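Local atomic coordinates of CADD-like protein of unknown function (Nostoc punctiforme, PDB entry 3B5O), a protein that is of unknown function but, as an all-helical CADD-like member of the haem-oxygenase-like superfamily, may act as an oxidoreductase. Residues A[93-98]-A[173-178]. Sequence-based numbering, arbitrary orientation.
Sequences ISHYTL and QYFFSK
The imidazole of His95 and the phenyl ring of Phe175 form an offset edge-to-face pair, their centroids 5.8 Å apart and their planes inclined at 61°. Phe175 turns its edge toward the face of His95, and its CE1 comes within 3.8 Å of His95 CB. Over one face of the phenyl ring lies the backbone O of His95, while Leu98 CD1 approaches obliquely. His179, one residue beyond the 173-178 segment, meets both rings, and Leu153 of helix 135-163 also touches Phe175. At the edge of the imidazole sits the ammonium group of Lys178, whose NZ donates a hydrogen bond to His95 NE2 at 3.1 Å, entering 20° out of the ring plane. To arrive there the lysine chain leaves its backbone with CG between N and the carbonyl carbon (chi1 74°) and bends again at chi3, which brings CE to 3.8 Å from His95 NE2. Phe175 instead has CG anti to its own N, a setting that carries the ring out toward helix 95-107. Leu98 CB packs against Phe175 CB at 4.4 Å, at the pair whose CA atoms are nearest. The first turn of helix 95-107 is capped by Ser94, whose OG accepts from Thr97 N at 3.0 Å. The contact thus joins the start of this helix to helix 170-180 through one aromatic pair, one polar bond and a small apolar patch, tying together two helices of the all-helical fold, with Phe175 also reaching helix 135-163. NE2 of His95 accepts from Lys178 NZ, while ND1 makes a weak hydrogen bond with Glu85. The bond at NE2, with the weaker one at ND1, probably limits rotation of the buried ring.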
loop_
_atom_site.group_PDB
_atom_site.type_symbol
_atom_site.label_atom_id
_atom_site.label_comp_id
_atom_site.label_asym_id
_atom_site.label_seq_id
_atom_site.Cartn_x
_atom_site.Cartn_y
_atom_site.Cartn_z
ATOM N N ILE A 93 9.038 -16.972 -2.652
ATOM C CA ILE A 93 8.129 -16.363 -3.615
ATOM C C ILE A 93 7.699 -15.000 -3.054
ATOM O O ILE A 93 7.178 -14.899 -1.944
ATOM C CB ILE A 93 6.871 -17.218 -3.843
ATOM C CG1 ILE A 93 7.241 -18.650 -4.258
ATOM C CG2 ILE A 93 5.983 -16.584 -4.889
ATOM C CD1 ILE A 93 6.035 -19.583 -4.288
ATOM N N SER A 94 7.941 -13.945 -3.814
ATOM C CA SER A 94 7.559 -12.618 -3.349
ATOM C C SER A 94 6.055 -12.470 -3.183
ATOM O O SER A 94 5.254 -13.120 -3.871
ATOM C CB SER A 94 8.042 -11.539 -4.316
ATOM O OG SER A 94 7.325 -11.566 -5.535
ATOM N N HIS A 95 5.675 -11.572 -2.285
ATOM C CA HIS A 95 4.265 -11.209 -2.134
ATOM C C HIS A 95 3.651 -10.720 -3.433
ATOM O O HIS A 95 2.516 -11.074 -3.761
ATOM C CB HIS A 95 4.107 -10.185 -1.004
ATOM C CG HIS A 95 4.360 -10.752 0.358
ATOM N ND1 HIS A 95 4.376 -9.975 1.497
ATOM C CD2 HIS A 95 4.599 -12.020 0.765
ATOM C CE1 HIS A 95 4.614 -10.741 2.544
ATOM N NE2 HIS A 95 4.749 -11.987 2.130
ATOM N N TYR A 96 4.399 -9.929 -4.202
ATOM C CA TYR A 96 3.951 -9.472 -5.499
ATOM C C TYR A 96 3.623 -10.645 -6.415
ATOM O O TYR A 96 2.578 -10.680 -7.058
ATOM C CB TYR A 96 4.997 -8.540 -6.147
ATOM C CG TYR A 96 4.685 -8.233 -7.574
ATOM C CD1 TYR A 96 3.695 -7.306 -7.912
ATOM C CD2 TYR A 96 5.300 -8.922 -8.601
ATOM C CE1 TYR A 96 3.403 -7.040 -9.207
ATOM C CE2 TYR A 96 4.988 -8.687 -9.909
ATOM C CZ TYR A 96 4.021 -7.742 -10.224
ATOM O OH TYR A 96 3.737 -7.489 -11.533
ATOM N N THR A 97 4.525 -11.613 -6.478
ATOM C CA THR A 97 4.316 -12.755 -7.343
ATOM C C THR A 97 3.115 -13.587 -6.922
ATOM O O THR A 97 2.368 -14.052 -7.794
ATOM C CB THR A 97 5.593 -13.584 -7.418
ATOM O OG1 THR A 97 6.550 -12.822 -8.149
ATOM C CG2 THR A 97 5.340 -14.917 -8.131
ATOM N N LEU A 98 2.917 -13.756 -5.619
ATOM C CA LEU A 98 1.740 -14.495 -5.129
ATOM C C LEU A 98 0.455 -13.827 -5.611
ATOM O O LEU A 98 -0.467 -14.483 -6.069
ATOM C CB LEU A 98 1.753 -14.617 -3.615
ATOM C CG LEU A 98 2.854 -15.486 -3.006
ATOM C CD1 LEU A 98 2.862 -15.354 -1.490
ATOM C CD2 LEU A 98 2.689 -16.969 -3.416
ATOM N N GLN A 173 -5.375 -17.343 -1.446
ATOM C CA GLN A 173 -6.104 -17.363 -0.174
ATOM C C GLN A 173 -5.167 -17.369 1.042
ATOM O O GLN A 173 -5.484 -16.760 2.070
ATOM C CB GLN A 173 -7.066 -18.557 -0.111
ATOM C CG GLN A 173 -7.961 -18.580 1.130
ATOM C CD GLN A 173 -8.766 -17.300 1.301
ATOM O OE1 GLN A 173 -8.576 -16.558 2.266
ATOM N NE2 GLN A 173 -9.653 -17.030 0.356
ATOM N N TYR A 174 -4.028 -18.056 0.934
ATOM C CA TYR A 174 -3.017 -18.033 2.004
ATOM C C TYR A 174 -2.363 -16.658 2.128
ATOM O O TYR A 174 -2.199 -16.143 3.244
ATOM C CB TYR A 174 -1.909 -19.088 1.799
ATOM C CG TYR A 174 -0.789 -18.929 2.813
ATOM C CD1 TYR A 174 -0.891 -19.484 4.086
ATOM C CD2 TYR A 174 0.352 -18.183 2.515
ATOM C CE1 TYR A 174 0.122 -19.324 5.028
ATOM C CE2 TYR A 174 1.367 -18.010 3.449
ATOM C CZ TYR A 174 1.249 -18.583 4.704
ATOM O OH TYR A 174 2.251 -18.411 5.635
ATOM N N PHE A 175 -1.960 -16.086 0.995
ATOM C CA PHE A 175 -1.454 -14.704 0.957
ATOM C C PHE A 175 -2.380 -13.759 1.731
ATOM O O PHE A 175 -1.916 -12.959 2.549
ATOM C CB PHE A 175 -1.269 -14.224 -0.497
ATOM C CG PHE A 175 -1.014 -12.736 -0.633
ATOM C CD1 PHE A 175 0.176 -12.174 -0.178
ATOM C CD2 PHE A 175 -1.966 -11.903 -1.222
ATOM C CE1 PHE A 175 0.410 -10.803 -0.300
ATOM C CE2 PHE A 175 -1.743 -10.525 -1.353
ATOM C CZ PHE A 175 -0.550 -9.980 -0.898
ATOM N N PHE A 176 -3.685 -13.858 1.484
ATOM C CA PHE A 176 -4.648 -13.013 2.184
ATOM C C PHE A 176 -4.752 -13.353 3.677
ATOM O O PHE A 176 -4.729 -12.459 4.529
ATOM C CB PHE A 176 -6.026 -13.120 1.525
ATOM C CG PHE A 176 -6.126 -12.447 0.185
ATOM C CD1 PHE A 176 -5.471 -11.246 -0.072
ATOM C CD2 PHE A 176 -6.930 -12.981 -0.806
ATOM C CE1 PHE A 176 -5.593 -10.623 -1.320
ATOM C CE2 PHE A 176 -7.056 -12.365 -2.034
ATOM C CZ PHE A 176 -6.384 -11.186 -2.294
ATOM N N SER A 177 -4.852 -14.641 3.994
ATOM C CA SER A 177 -5.015 -15.068 5.389
ATOM C C SER A 177 -3.809 -14.749 6.271
ATOM O O SER A 177 -3.980 -14.398 7.447
ATOM C CB SER A 177 -5.347 -16.561 5.461
ATOM O OG SER A 177 -6.654 -16.796 4.958
ATOM N N LYS A 178 -2.597 -14.841 5.717
ATOM C CA LYS A 178 -1.386 -14.539 6.494
ATOM C C LYS A 178 -1.329 -13.078 6.933
ATOM O O LYS A 178 -0.701 -12.759 7.942
ATOM C CB LYS A 178 -0.094 -14.933 5.747
ATOM C CG LYS A 178 0.334 -14.026 4.573
ATOM C CD LYS A 178 1.817 -14.243 4.170
ATOM C CE LYS A 178 2.780 -13.448 5.061
ATOM N NZ LYS A 178 4.234 -13.670 4.728
#